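Long-range contacts in lectin (Lotus tetragonolobus, PDB 2EIG), which probably binds L-fucosyl sugars as a legume lectin that carries calcium and manganese ions and assembles from four subunits: residues N37-A43 with F204-N210; S67-N72 with R153-L158; Y76-V82 with P211-H216; N58-F62 with I190-T194. All coordinates share one frame; numbering follows the deposited sequence.

Overall arrangement
The chain folds as the legume-lectin beta sandwich, with a curved seven-stranded sheet facing a second antiparallel sheet. Contact 1 pairs strands 39-50 and 199-208 of the first sheet. After strand 199-208 the chain passes into 211-216, which packs in contact 3 on 76-82, at the start of strand 81-88, the neighbour of 199-208; contacts 1 and 3 touch, centres about 9 Å apart. Contact 2, centred about 11 Å from contact 3, sits on strand 61-72, and a salt bridge joins the two. Contact 4 uses the start of that strand, about 30 Å from contact 2 between centres. Contacts 1 to 3 thus cluster toward the calcium end, and contact 4 lies at the other end.

Contact 1: N37-A43 with F204-N210; sequences NRTTSHA and FSATTWN
Strands 39-43 and 204-208 run antiparallel, their axes 4.6 Å apart at 171°, as neighbours in the curved seven-stranded sheet of the legume-lectin sandwich. Thr39-Thr208, Ser41-Ala206 and Ala43-Phe204 are hydrogen-bonded pairs; the bond from Ala206 N to Ser41 O is 2.8 Å, that from Thr39 N to Thr208 O 3.2 Å. On this face Phe204, Ala206 and Thr208 pack on strand 214-226, where the small Ala206 lets His216 pack against it and Phe204 meets Trp221 and Phe66 edge-to-face. Thr39 and Thr208 each hold OG1 in the slot between backbone N and carbonyl carbon, which brings the two hydroxyls within 2.6 Å in a hydrogen bond. A water ties Thr39 OG1 to Ser41 OG and Ala206 O. On the reverse face, His42 NE2, Ser205 OG and Thr207 OG1 bond to the carbonyls of Gly103, Leu102 and Gly99, so polar residues suit this buried side. Past the strand ends, the extended Arg38 chain lays its guanidinium flat on the Trp209 six-membered ring, CZ 3.8 Å from the centroid and planes 12° apart. One more water, 2.7 Å from Arg38 NH2, donates to Asn210 O.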
loop_
_atom_site.group_PDB
_atom_site.type_symbol
_atom_site.label_atom_id
_atom_site.label_comp_id
_atom_site.label_asym_id
_atom_site.label_seq_id
_atom_site.Cartn_x
_atom_site.Cartn_y
_atom_site.Cartn_z
ATOM N N ASN A 37 -17.890 20.915 -30.803
ATOM C CA ASN A 37 -16.531 21.391 -30.502
ATOM C C ASN A 37 -16.131 21.093 -29.028
ATOM O O ASN A 37 -16.316 19.954 -28.608
ATOM C CB ASN A 37 -16.194 22.785 -31.151
ATOM C CG ASN A 37 -16.029 23.956 -30.154
ATOM O OD1 ASN A 37 -14.948 24.580 -30.080
ATOM N ND2 ASN A 37 -17.134 24.325 -29.466
ATOM N N ARG A 38 -15.576 22.045 -28.278
ATOM C CA ARG A 38 -15.132 21.800 -26.920
ATOM C C ARG A 38 -16.331 21.557 -26.034
ATOM O O ARG A 38 -17.301 22.340 -25.996
ATOM C CB ARG A 38 -14.374 23.005 -26.358
ATOM C CG ARG A 38 -13.124 23.363 -27.169
ATOM C CD ARG A 38 -12.513 24.627 -26.674
ATOM N NE ARG A 38 -11.278 24.907 -27.408
ATOM C CZ ARG A 38 -10.562 26.024 -27.296
ATOM N NH1 ARG A 38 -10.953 26.991 -26.473
ATOM N NH2 ARG A 38 -9.425 26.170 -28.001
ATOM N N THR A 39 -16.289 20.466 -25.300
ATOM C CA THR A 39 -17.328 20.273 -24.325
ATOM C C THR A 39 -16.704 19.971 -22.984
ATOM O O THR A 39 -15.610 19.483 -22.899
ATOM C CB THR A 39 -18.321 19.135 -24.711
ATOM O OG1 THR A 39 -17.592 17.900 -24.788
ATOM C CG2 THR A 39 -19.030 19.456 -26.042
ATOM N N THR A 40 -17.448 20.297 -21.948
ATOM C CA THR A 40 -17.192 19.797 -20.623
ATOM C C THR A 40 -18.519 19.338 -20.108
ATOM O O THR A 40 -19.497 20.053 -20.247
ATOM C CB THR A 40 -16.663 20.889 -19.694
ATOM O OG1 THR A 40 -15.506 21.461 -20.309
ATOM C CG2 THR A 40 -16.323 20.306 -18.297
ATOM N N SER A 41 -18.513 18.166 -19.477
ATOM C CA SER A 41 -19.684 17.520 -18.927
ATOM C C SER A 41 -19.355 16.942 -17.571
ATOM O O SER A 41 -18.354 16.223 -17.429
ATOM C CB SER A 41 -20.036 16.301 -19.816
ATOM O OG SER A 41 -20.304 16.734 -21.138
ATOM N N HIS A 42 -20.248 17.189 -16.621
ATOM C CA HIS A 42 -20.265 16.575 -15.313
ATOM C C HIS A 42 -21.591 15.861 -15.156
ATOM O O HIS A 42 -22.606 16.361 -15.587
ATOM C CB HIS A 42 -20.175 17.656 -14.253
ATOM C CG HIS A 42 -18.775 18.075 -13.974
ATOM N ND1 HIS A 42 -18.385 18.598 -12.761
ATOM C CD2 HIS A 42 -17.653 17.934 -14.711
ATOM C CE1 HIS A 42 -17.082 18.819 -12.791
ATOM N NE2 HIS A 42 -16.613 18.416 -13.961
ATOM N N ALA A 43 -21.565 14.683 -14.568
ATOM C CA ALA A 43 -22.791 13.975 -14.209
ATOM C C ALA A 43 -22.495 13.419 -12.829
ATOM O O ALA A 43 -21.634 12.523 -12.658
ATOM C CB ALA A 43 -23.094 12.848 -15.195
ATOM N N PHE A 204 -18.950 11.718 -12.731
ATOM C CA PHE A 204 -18.097 11.669 -13.902
ATOM C C PHE A 204 -17.886 13.049 -14.437
ATOM O O PHE A 204 -18.754 13.905 -14.326
ATOM C CB PHE A 204 -18.739 10.814 -15.001
ATOM C CG PHE A 204 -19.058 9.428 -14.566
ATOM C CD1 PHE A 204 -20.346 9.117 -14.092
ATOM C CD2 PHE A 204 -18.080 8.411 -14.627
ATOM C CE1 PHE A 204 -20.642 7.820 -13.688
ATOM C CE2 PHE A 204 -18.392 7.095 -14.214
ATOM C CZ PHE A 204 -19.689 6.817 -13.750
ATOM N N SER A 205 -16.713 13.240 -15.025
ATOM C CA SER A 205 -16.413 14.419 -15.757
ATOM C C SER A 205 -15.781 13.990 -17.063
ATOM O O SER A 205 -14.992 13.037 -17.105
ATOM C CB SER A 205 -15.435 15.296 -14.959
ATOM O OG SER A 205 -15.089 16.401 -15.727
ATOM N N ALA A 206 -16.110 14.710 -18.122
ATOM C CA ALA A 206 -15.581 14.400 -19.446
ATOM C C ALA A 206 -15.431 15.658 -20.259
ATOM O O ALA A 206 -16.191 16.581 -20.096
ATOM C CB ALA A 206 -16.501 13.411 -20.157
ATOM N N THR A 207 -14.422 15.717 -21.125
ATOM C CA THR A 207 -14.206 16.869 -21.957
ATOM C C THR A 207 -13.817 16.395 -23.349
ATOM O O THR A 207 -13.361 15.284 -23.543
ATOM C CB THR A 207 -13.011 17.764 -21.481
ATOM O OG1 THR A 207 -11.874 16.910 -21.268
ATOM C CG2 THR A 207 -13.362 18.530 -20.227
ATOM N N THR A 208 -14.018 17.286 -24.304
ATOM C CA THR A 208 -13.583 17.093 -25.678
ATOM C C THR A 208 -13.029 18.469 -26.054
ATOM O O THR A 208 -13.223 19.459 -25.362
ATOM C CB THR A 208 -14.741 16.716 -26.605
ATOM O OG1 THR A 208 -15.733 17.743 -26.539
ATOM C CG2 THR A 208 -15.377 15.344 -26.210
ATOM N N TRP A 209 -12.323 18.504 -27.155
ATOM C CA TRP A 209 -11.572 19.679 -27.503
ATOM C C TRP A 209 -12.046 20.115 -28.912
ATOM O O TRP A 209 -13.220 19.929 -29.280
ATOM C CB TRP A 209 -10.068 19.360 -27.413
ATOM C CG TRP A 209 -9.173 20.528 -27.485
ATOM C CD1 TRP A 209 -8.184 20.744 -28.403
ATOM C CD2 TRP A 209 -9.182 21.672 -26.626
ATOM N NE1 TRP A 209 -7.593 21.948 -28.180
ATOM C CE2 TRP A 209 -8.176 22.544 -27.090
ATOM C CE3 TRP A 209 -9.930 22.036 -25.492
ATOM C CZ2 TRP A 209 -7.865 23.762 -26.443
ATOM C CZ3 TRP A 209 -9.671 23.278 -24.885
ATOM C CH2 TRP A 209 -8.634 24.115 -25.356
ATOM N N ASN A 210 -11.146 20.708 -29.681
ATOM C CA ASN A 210 -11.464 21.120 -31.025
ATOM C C ASN A 210 -10.115 21.354 -31.668
ATOM O O ASN A 210 -9.395 22.244 -31.225
ATOM C CB ASN A 210 -12.312 22.404 -31.012
ATOM C CG ASN A 210 -12.864 22.768 -32.385
ATOM O OD1 ASN A 210 -13.809 23.564 -32.492
ATOM N ND2 ASN A 210 -12.293 22.183 -33.439
HETATM O O HOH W 1 -9.312 24.943 -30.391
HETATM O O HOH W 2 -18.031 16.689 -22.394
HETATM O O HOH W 3 -13.154 20.919 -23.053
#

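Contact 2: S67-N72 with R153-L158; sequences SFIVSN and RVSGSL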
loop_
_atom_site.group_PDB
_atom_site.type_symbol
_atom_site.label_atom_id
_atom_site.label_comp_id
_atom_site.label_asym_id
_atom_site.label_seq_id
_atom_site.Cartn_x
_atom_site.Cartn_y
_atom_site.Cartn_z
ATOM N N SER A 67 -20.133 0.713 -16.861
ATOM C CA SER A 67 -19.869 0.303 -18.225
ATOM C C SER A 67 -19.925 1.552 -19.033
ATOM O O SER A 67 -20.835 2.358 -18.848
ATOM C CB SER A 67 -20.985 -0.615 -18.764
ATOM O OG SER A 67 -20.744 -1.898 -18.235
ATOM N N PHE A 68 -19.005 1.670 -19.972
ATOM C CA PHE A 68 -18.937 2.849 -20.814
ATOM C C PHE A 68 -18.268 2.480 -22.137
ATOM O O PHE A 68 -17.581 1.468 -22.244
ATOM C CB PHE A 68 -18.200 3.992 -20.109
ATOM C CG PHE A 68 -16.718 3.767 -19.990
ATOM C CD1 PHE A 68 -15.840 4.301 -20.958
ATOM C CD2 PHE A 68 -16.200 3.026 -18.933
ATOM C CE1 PHE A 68 -14.449 4.073 -20.876
ATOM C CE2 PHE A 68 -14.767 2.786 -18.804
ATOM C CZ PHE A 68 -13.918 3.326 -19.801
ATOM N N ILE A 69 -18.499 3.289 -23.151
ATOM C CA ILE A 69 -17.747 3.147 -24.369
ATOM C C ILE A 69 -17.309 4.574 -24.791
ATOM O O ILE A 69 -18.091 5.521 -24.694
ATOM C CB ILE A 69 -18.572 2.481 -25.487
ATOM C CG1 ILE A 69 -18.755 0.949 -25.275
ATOM C CG2 ILE A 69 -17.902 2.687 -26.726
ATOM C CD1 ILE A 69 -19.777 0.068 -26.302
ATOM N N VAL A 70 -16.061 4.706 -25.245
ATOM C CA VAL A 70 -15.604 5.913 -25.942
ATOM C C VAL A 70 -15.535 5.657 -27.436
ATOM O O VAL A 70 -15.115 4.575 -27.875
ATOM C CB VAL A 70 -14.255 6.493 -25.368
ATOM C CG1 VAL A 70 -14.394 6.693 -23.843
ATOM C CG2 VAL A 70 -13.053 5.589 -25.681
ATOM N N SER A 71 -15.995 6.633 -28.213
ATOM C CA SER A 71 -16.151 6.449 -29.653
ATOM C C SER A 71 -15.569 7.592 -30.413
ATOM O O SER A 71 -15.769 8.764 -30.050
ATOM C CB SER A 71 -17.622 6.286 -30.029
ATOM O OG SER A 71 -18.124 5.166 -29.373
ATOM N N ASN A 72 -14.866 7.236 -31.486
ATOM C CA ASN A 72 -14.329 8.229 -32.440
ATOM C C ASN A 72 -15.442 9.039 -33.106
ATOM O O ASN A 72 -16.534 8.558 -33.260
ATOM C CB ASN A 72 -13.535 7.531 -33.554
ATOM C CG ASN A 72 -12.271 6.897 -33.066
ATOM O OD1 ASN A 72 -11.949 6.955 -31.883
ATOM N ND2 ASN A 72 -11.537 6.246 -33.995
ATOM N N ARG A 153 -7.199 1.931 -26.168
ATOM C CA ARG A 153 -8.530 2.533 -26.341
ATOM C C ARG A 153 -9.074 2.001 -27.678
ATOM O O ARG A 153 -8.378 2.066 -28.687
ATOM C CB ARG A 153 -8.449 4.036 -26.296
ATOM C CG ARG A 153 -9.666 4.736 -26.764
ATOM C CD ARG A 153 -9.309 6.170 -27.105
ATOM N NE ARG A 153 -10.461 6.950 -27.558
ATOM C CZ ARG A 153 -10.958 6.920 -28.796
ATOM N NH1 ARG A 153 -10.463 6.113 -29.716
ATOM N NH2 ARG A 153 -11.977 7.685 -29.116
ATOM N N VAL A 154 -10.293 1.446 -27.650
ATOM C CA VAL A 154 -10.926 0.906 -28.873
ATOM C C VAL A 154 -12.239 1.640 -29.035
ATOM O O VAL A 154 -13.156 1.531 -28.205
ATOM C CB VAL A 154 -11.127 -0.690 -28.840
ATOM C CG1 VAL A 154 -11.903 -1.217 -30.075
ATOM C CG2 VAL A 154 -9.769 -1.439 -28.678
ATOM N N SER A 155 -12.337 2.371 -30.127
ATOM C CA SER A 155 -13.561 3.098 -30.446
ATOM C C SER A 155 -14.813 2.237 -30.435
ATOM O O SER A 155 -14.902 1.233 -31.147
ATOM C CB SER A 155 -13.432 3.755 -31.804
ATOM O OG SER A 155 -14.561 4.544 -32.059
ATOM N N GLY A 156 -15.788 2.632 -29.630
ATOM C CA GLY A 156 -17.056 1.903 -29.559
ATOM C C GLY A 156 -17.015 0.652 -28.739
ATOM O O GLY A 156 -18.051 -0.025 -28.577
ATOM N N SER A 157 -15.853 0.325 -28.188
ATOM C CA SER A 157 -15.696 -0.937 -27.451
ATOM C C SER A 157 -16.128 -0.791 -26.009
ATOM O O SER A 157 -15.782 0.177 -25.355
ATOM C CB SER A 157 -14.271 -1.416 -27.464
ATOM O OG SER A 157 -14.191 -2.707 -26.865
ATOM N N LEU A 158 -16.877 -1.770 -25.513
ATOM C CA LEU A 158 -17.407 -1.674 -24.161
ATOM C C LEU A 158 -16.290 -1.899 -23.182
ATOM O O LEU A 158 -15.522 -2.854 -23.302
ATOM C CB LEU A 158 -18.527 -2.678 -23.920
ATOM C CG LEU A 158 -19.070 -2.706 -22.491
ATOM C CD1 LEU A 158 -20.097 -1.600 -22.393
ATOM C CD2 LEU A 158 -19.656 -4.133 -22.178
HETATM O O HOH W 4 -14.269 2.288 -25.708
#
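A type II beta turn, Val154 to Ser157, docks against the end region of the strand that contains 67-72 in the legume-lectin sandwich, where Val70, Ser71 and Asn72 meet Arg153, Ser155 and Gly156. The turn belongs to the loop that leads from strand 147-150 of one sheet to strand 159-166 of the other. It is closed by Ser157 N bonding to Val154 O, and Gly156 takes the turn position with positive phi (79°), which glycine tolerates readily. That conformation presents Gly156 N to Val70 O, in a nearly straight hydrogen bond of 2.7 Å. Two residues on, Asn72 N donates to Ser155 OG at 2.8 Å; the serine hydroxyl reaches it by standing anti to its own backbone N (chi1 -175°). Water 4 adds a bridge, accepting from Val70 N on the strand and lying beside Val154 O and Ser157 O of the turn. On the outer, partly exposed side, Leu158 CD1 reaches Ser67 CB at 3.9 Å; Ile69 also lies against the loop here, but the placement of its side chain is doubtful. Arg153 is long enough to run across Val70, with NE 3.5 Å from CG2. Beyond the valine its guanidinium serves two acceptors: NH2 makes a salt bridge to Glu214, at the start of strand 214-226, while the asparagine amide lies nearly coplanar with it, 12° between planes. Asn72 OD1 is thus gripped end-on by NH1 at 2.8 Å and by NH2 at 2.9 Å.

Contact 3: Y76-V82 with P211-H216; sequences YPPTDGV and PERERH
Arg213 starts with CG wedged between its backbone N and carbonyl carbon (chi1 68°) and then bends at chi3 (88°), a path that returns the guanidinium over one face of the Tyr76 ring. The two groups stack with centres 3.7 Å apart and planes 21° from parallel, a cation-pi contact offset so that NE sits above the ring's rim. Rotation of the guanidinium is further fixed because NE donates to Pro211 O at 2.9 Å, near the guanidinium plane, while NH1 bonds to Pro34 O. The backbone joins in through Arg213 N, 2.9 Å from Pro77 O. Pro77 and Pro78, lacking amide hydrogens, suit a stretch in which the carbonyl is what the partner needs.

Farther along, the chain passes a cis peptide before Asp80 and enters strand 81-88 by a classic beta bulge, Asp80 and Gly81 both facing Thr207. Thr79 OG1 donates to Asp80 OD2 at 2.6 Å, and the Asp80 side chain lies about 4 Å from the bound calcium. In legume lectins an aspartate after such a cis peptide helps form the sugar site, and Asp80 is placed consistently with that role.

Val82 and His216 lie alongside each other, pointing opposite ways, CB to CB 3.7 Å, between the two sheets of the sandwich. Gly81 O lies over the face of the imidazole, 3.3 Å from His216 NE2, without bonding to it. NE2 instead donates to Glu214 OE2 at 2.8 Å, and ND1 bonds to Met30 O. With both nitrogens donating, the imidazole is probably protonated, its charge eased by the Glu214 carboxylate, which also accepts from Ser121 and is salt-bridged to Arg153 through OE1.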
loop_
_atom_site.group_PDB
_atom_site.type_symbol
_atom_site.label_atom_id
_atom_site.label_comp_id
_atom_site.label_asym_id
_atom_site.label_seq_id
_atom_site.Cartn_x
_atom_site.Cartn_y
_atom_site.Cartn_z
ATOM N N TYR A 76 -11.986 12.862 -36.532
ATOM C CA TYR A 76 -11.209 13.651 -35.573
ATOM C C TYR A 76 -10.350 12.744 -34.693
ATOM O O TYR A 76 -10.746 11.604 -34.365
ATOM C CB TYR A 76 -12.091 14.526 -34.691
ATOM C CG TYR A 76 -12.947 15.552 -35.388
ATOM C CD1 TYR A 76 -14.345 15.427 -35.381
ATOM C CD2 TYR A 76 -12.393 16.670 -35.997
ATOM C CE1 TYR A 76 -15.161 16.364 -35.989
ATOM C CE2 TYR A 76 -13.216 17.619 -36.642
ATOM C CZ TYR A 76 -14.599 17.466 -36.615
ATOM O OH TYR A 76 -15.430 18.405 -37.210
ATOM N N PRO A 77 -9.161 13.244 -34.290
ATOM C CA PRO A 77 -8.416 12.415 -33.342
ATOM C C PRO A 77 -9.115 12.446 -31.932
ATOM O O PRO A 77 -9.846 13.381 -31.625
ATOM C CB PRO A 77 -6.994 13.022 -33.366
ATOM C CG PRO A 77 -7.156 14.436 -33.818
ATOM C CD PRO A 77 -8.483 14.521 -34.600
ATOM N N PRO A 78 -8.957 11.383 -31.127
ATOM C CA PRO A 78 -9.696 11.410 -29.850
ATOM C C PRO A 78 -9.129 12.372 -28.797
ATOM O O PRO A 78 -7.882 12.500 -28.638
ATOM C CB PRO A 78 -9.580 9.981 -29.319
ATOM C CG PRO A 78 -8.510 9.325 -30.083
ATOM C CD PRO A 78 -8.140 10.171 -31.287
ATOM N N THR A 79 -10.051 13.006 -28.072
ATOM C CA THR A 79 -9.789 13.695 -26.814
ATOM C C THR A 79 -11.124 13.954 -26.143
ATOM O O THR A 79 -12.133 13.881 -26.803
ATOM C CB THR A 79 -8.978 15.020 -26.937
ATOM O OG1 THR A 79 -9.812 16.165 -27.107
ATOM C CG2 THR A 79 -7.969 14.953 -28.012
ATOM N N ASP A 80 -11.134 14.187 -24.827
ATOM C CA ASP A 80 -9.918 14.138 -24.011
ATOM C C ASP A 80 -9.960 13.025 -22.997
ATOM O O ASP A 80 -8.955 12.536 -22.562
ATOM C CB ASP A 80 -9.731 15.481 -23.299
ATOM C CG ASP A 80 -8.821 16.418 -24.069
ATOM O OD1 ASP A 80 -7.604 16.249 -23.888
ATOM O OD2 ASP A 80 -9.337 17.288 -24.833
ATOM N N GLY A 81 -11.143 12.677 -22.546
ATOM C CA GLY A 81 -11.261 11.523 -21.694
ATOM C C GLY A 81 -12.486 11.689 -20.868
ATOM O O GLY A 81 -13.154 12.702 -20.980
ATOM N N VAL A 82 -12.765 10.669 -20.073
ATOM C CA VAL A 82 -13.828 10.708 -19.091
ATOM C C VAL A 82 -13.207 10.183 -17.781
ATOM O O VAL A 82 -12.364 9.280 -17.782
ATOM C CB VAL A 82 -15.100 9.877 -19.543
ATOM C CG1 VAL A 82 -14.734 8.425 -19.945
ATOM C CG2 VAL A 82 -16.215 9.867 -18.429
ATOM N N PRO A 211 -9.763 20.558 -32.701
ATOM C CA PRO A 211 -10.571 19.477 -33.352
ATOM C C PRO A 211 -10.800 18.166 -32.594
ATOM O O PRO A 211 -11.680 17.413 -32.972
ATOM C CB PRO A 211 -9.739 19.135 -34.587
ATOM C CG PRO A 211 -8.297 19.484 -34.177
ATOM C CD PRO A 211 -8.461 20.743 -33.373
ATOM N N GLU A 212 -9.977 17.856 -31.589
ATOM C CA GLU A 212 -9.915 16.514 -31.025
ATOM C C GLU A 212 -11.189 16.285 -30.202
ATOM O O GLU A 212 -11.620 17.153 -29.488
ATOM C CB GLU A 212 -8.686 16.362 -30.111
ATOM C CG GLU A 212 -7.287 16.239 -30.760
ATOM C CD GLU A 212 -6.628 17.546 -30.967
ATOM O OE1 GLU A 212 -7.305 18.588 -30.933
ATOM O OE2 GLU A 212 -5.400 17.534 -31.158
ATOM N N ARG A 213 -11.762 15.102 -30.268
ATOM C CA ARG A 213 -13.034 14.867 -29.582
ATOM C C ARG A 213 -13.386 13.422 -29.713
ATOM O O ARG A 213 -12.828 12.703 -30.534
ATOM C CB ARG A 213 -14.139 15.720 -30.177
ATOM C CG ARG A 213 -14.511 15.295 -31.621
ATOM C CD ARG A 213 -15.378 16.353 -32.182
ATOM N NE ARG A 213 -14.556 17.388 -32.802
ATOM C CZ ARG A 213 -15.024 18.580 -33.155
ATOM N NH1 ARG A 213 -16.282 18.876 -32.860
ATOM N NH2 ARG A 213 -14.233 19.472 -33.766
ATOM N N GLU A 214 -14.298 12.987 -28.870
ATOM C CA GLU A 214 -14.822 11.641 -28.925
ATOM C C GLU A 214 -16.134 11.628 -28.110
ATOM O O GLU A 214 -16.395 12.555 -27.339
ATOM C CB GLU A 214 -13.817 10.629 -28.351
ATOM C CG GLU A 214 -13.504 10.918 -26.914
ATOM C CD GLU A 214 -12.408 10.071 -26.314
ATOM O OE1 GLU A 214 -12.041 9.005 -26.894
ATOM O OE2 GLU A 214 -11.942 10.482 -25.213
ATOM N N ARG A 215 -16.946 10.594 -28.291
ATOM C CA ARG A 215 -18.051 10.344 -27.379
ATOM C C ARG A 215 -17.478 9.668 -26.115
ATOM O O ARG A 215 -16.473 8.931 -26.202
ATOM C CB ARG A 215 -19.083 9.420 -28.040
ATOM C CG ARG A 215 -19.751 9.965 -29.362
ATOM C CD ARG A 215 -21.072 9.257 -29.703
ATOM N NE ARG A 215 -22.016 9.374 -28.584
ATOM C CZ ARG A 215 -22.775 10.434 -28.324
ATOM N NH1 ARG A 215 -22.783 11.492 -29.127
ATOM N NH2 ARG A 215 -23.557 10.413 -27.244
ATOM N N HIS A 216 -18.114 9.919 -24.966
ATOM C CA HIS A 216 -17.964 9.101 -23.752
ATOM C C HIS A 216 -19.359 8.819 -23.287
ATOM O O HIS A 216 -20.035 9.694 -22.804
ATOM C CB HIS A 216 -17.208 9.829 -22.638
ATOM C CG HIS A 216 -16.063 10.640 -23.137
ATOM N ND1 HIS A 216 -16.193 11.974 -23.436
ATOM C CD2 HIS A 216 -14.782 10.308 -23.450
ATOM C CE1 HIS A 216 -15.035 12.448 -23.872
ATOM N NE2 HIS A 216 -14.156 11.472 -23.865
HETATM O O HOH W 5 -12.693 11.016 -32.548
#

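Contact 4: N58-F62 with I190-T194; sequences NVASF and IDLKT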
loop_
_atom_site.group_PDB
_atom_site.type_symbol
_atom_site.label_atom_id
_atom_site.label_comp_id
_atom_site.label_asym_id
_atom_site.label_seq_id
_atom_site.Cartn_x
_atom_site.Cartn_y
_atom_site.Cartn_z
ATOM N N ASN A 58 -13.457 7.794 11.154
ATOM C CA ASN A 58 -13.735 6.734 10.158
ATOM C C ASN A 58 -13.806 7.286 8.735
ATOM O O ASN A 58 -14.308 8.355 8.534
ATOM C CB ASN A 58 -15.025 5.966 10.475
ATOM C CG ASN A 58 -14.863 5.007 11.683
ATOM O OD1 ASN A 58 -15.831 4.677 12.372
ATOM N ND2 ASN A 58 -13.629 4.575 11.935
ATOM N N VAL A 59 -13.286 6.526 7.767
ATOM C CA VAL A 59 -13.364 6.870 6.350
ATOM C C VAL A 59 -14.215 5.811 5.649
ATOM O O VAL A 59 -14.174 4.614 6.025
ATOM C CB VAL A 59 -11.977 6.944 5.741
ATOM C CG1 VAL A 59 -12.024 7.299 4.240
ATOM C CG2 VAL A 59 -11.099 7.930 6.557
ATOM N N ALA A 60 -15.008 6.244 4.674
ATOM C CA ALA A 60 -15.865 5.322 3.902
ATOM C C ALA A 60 -15.077 4.330 3.039
ATOM O O ALA A 60 -13.978 4.643 2.510
ATOM C CB ALA A 60 -16.920 6.131 3.004
ATOM N N SER A 61 -15.638 3.121 2.887
ATOM C CA SER A 61 -15.216 2.260 1.796
ATOM C C SER A 61 -16.236 2.383 0.706
ATOM O O SER A 61 -17.420 2.663 0.951
ATOM C CB SER A 61 -15.110 0.782 2.230
ATOM O OG SER A 61 -13.995 0.644 3.073
ATOM N N PHE A 62 -15.807 2.167 -0.532
ATOM C CA PHE A 62 -16.787 2.058 -1.579
ATOM C C PHE A 62 -16.348 1.089 -2.646
ATOM O O PHE A 62 -15.163 0.723 -2.759
ATOM C CB PHE A 62 -17.205 3.423 -2.176
ATOM C CG PHE A 62 -16.099 4.176 -2.924
ATOM C CD1 PHE A 62 -15.815 3.893 -4.262
ATOM C CD2 PHE A 62 -15.403 5.194 -2.292
ATOM C CE1 PHE A 62 -14.813 4.594 -4.960
ATOM C CE2 PHE A 62 -14.391 5.897 -2.964
ATOM C CZ PHE A 62 -14.108 5.594 -4.308
ATOM N N ILE A 190 -4.524 6.129 -1.159
ATOM C CA ILE A 190 -5.052 7.500 -1.013
ATOM C C ILE A 190 -5.829 7.589 0.293
ATOM O O ILE A 190 -6.810 6.840 0.476
ATOM C CB ILE A 190 -6.037 7.906 -2.175
ATOM C CG1 ILE A 190 -5.477 7.553 -3.529
ATOM C CG2 ILE A 190 -6.409 9.419 -2.097
ATOM C CD1 ILE A 190 -6.433 7.798 -4.693
ATOM N N ASP A 191 -5.428 8.473 1.198
ATOM C CA ASP A 191 -6.258 8.759 2.357
ATOM C C ASP A 191 -7.313 9.794 1.987
ATOM O O ASP A 191 -6.996 10.982 1.911
ATOM C CB ASP A 191 -5.418 9.277 3.543
ATOM C CG ASP A 191 -6.136 9.114 4.894
ATOM O OD1 ASP A 191 -5.426 8.834 5.896
ATOM O OD2 ASP A 191 -7.391 9.241 4.966
ATOM N N LEU A 192 -8.559 9.346 1.748
ATOM C CA LEU A 192 -9.652 10.247 1.364
ATOM C C LEU A 192 -9.832 11.362 2.353
ATOM O O LEU A 192 -10.180 12.462 1.982
ATOM C CB LEU A 192 -10.989 9.507 1.206
ATOM C CG LEU A 192 -11.125 8.537 0.055
ATOM C CD1 LEU A 192 -12.568 8.010 -0.105
ATOM C CD2 LEU A 192 -10.577 9.132 -1.261
ATOM N N LYS A 193 -9.577 11.088 3.625
ATOM C CA LYS A 193 -9.802 12.102 4.672
ATOM C C LYS A 193 -8.688 13.140 4.668
ATOM O O LYS A 193 -8.906 14.217 5.205
ATOM C CB LYS A 193 -9.975 11.450 6.054
ATOM C CG LYS A 193 -10.384 12.375 7.211
ATOM C CD LYS A 193 -10.341 11.659 8.575
ATOM C CE LYS A 193 -10.771 12.642 9.703
ATOM N NZ LYS A 193 -9.884 12.674 10.946
ATOM N N THR A 194 -7.518 12.862 4.062
ATOM C CA THR A 194 -6.467 13.904 3.964
ATOM C C THR A 194 -6.762 14.846 2.823
ATOM O O THR A 194 -6.497 16.049 2.885
ATOM C CB THR A 194 -4.985 13.387 3.825
ATOM O OG1 THR A 194 -4.871 12.411 2.785
ATOM C CG2 THR A 194 -4.391 12.798 5.149
#
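Asp191, whose OD2 lies 4.2 Å from Val59 CG2, gives its backbone O to Thr194 N in a 2.9 Å hydrogen bond that starts the short helix 192-195. The aspartate stands at the N-cap: with CG anti to the backbone N (chi1 -160°), OD2 swings round to accept from Lys193 N at 3.2 Å, a short acceptor chain well suited to a helix start. No polar bond crosses to 58-62; there the contact is apolar. Val59 straddles the helix start with its two methyls, CG1 3.9 Å from Leu192 CB and CG2 3.7 Å from Lys193 CB, a fork that fills the angle between adjacent residues. The lysine's far end then leads away to a cation-pi contact with Trp52. Leu192 reaches deeper, its CD1 meeting the edge of the Phe62 ring at CE2, 4.0 Å away and near the ring plane. Ala60 O is buried here without a polar partner in the model. Phe62 continues into the core beside Phe223, Phe84 and Leu86, and Leu192 also touches Leu86. The helix, linking strands 183-189 and 199-208, thus closes one end of the sandwich over the start of strand 61-72, while Thr194 OG1 bonds to Leu146 O of a second subunit.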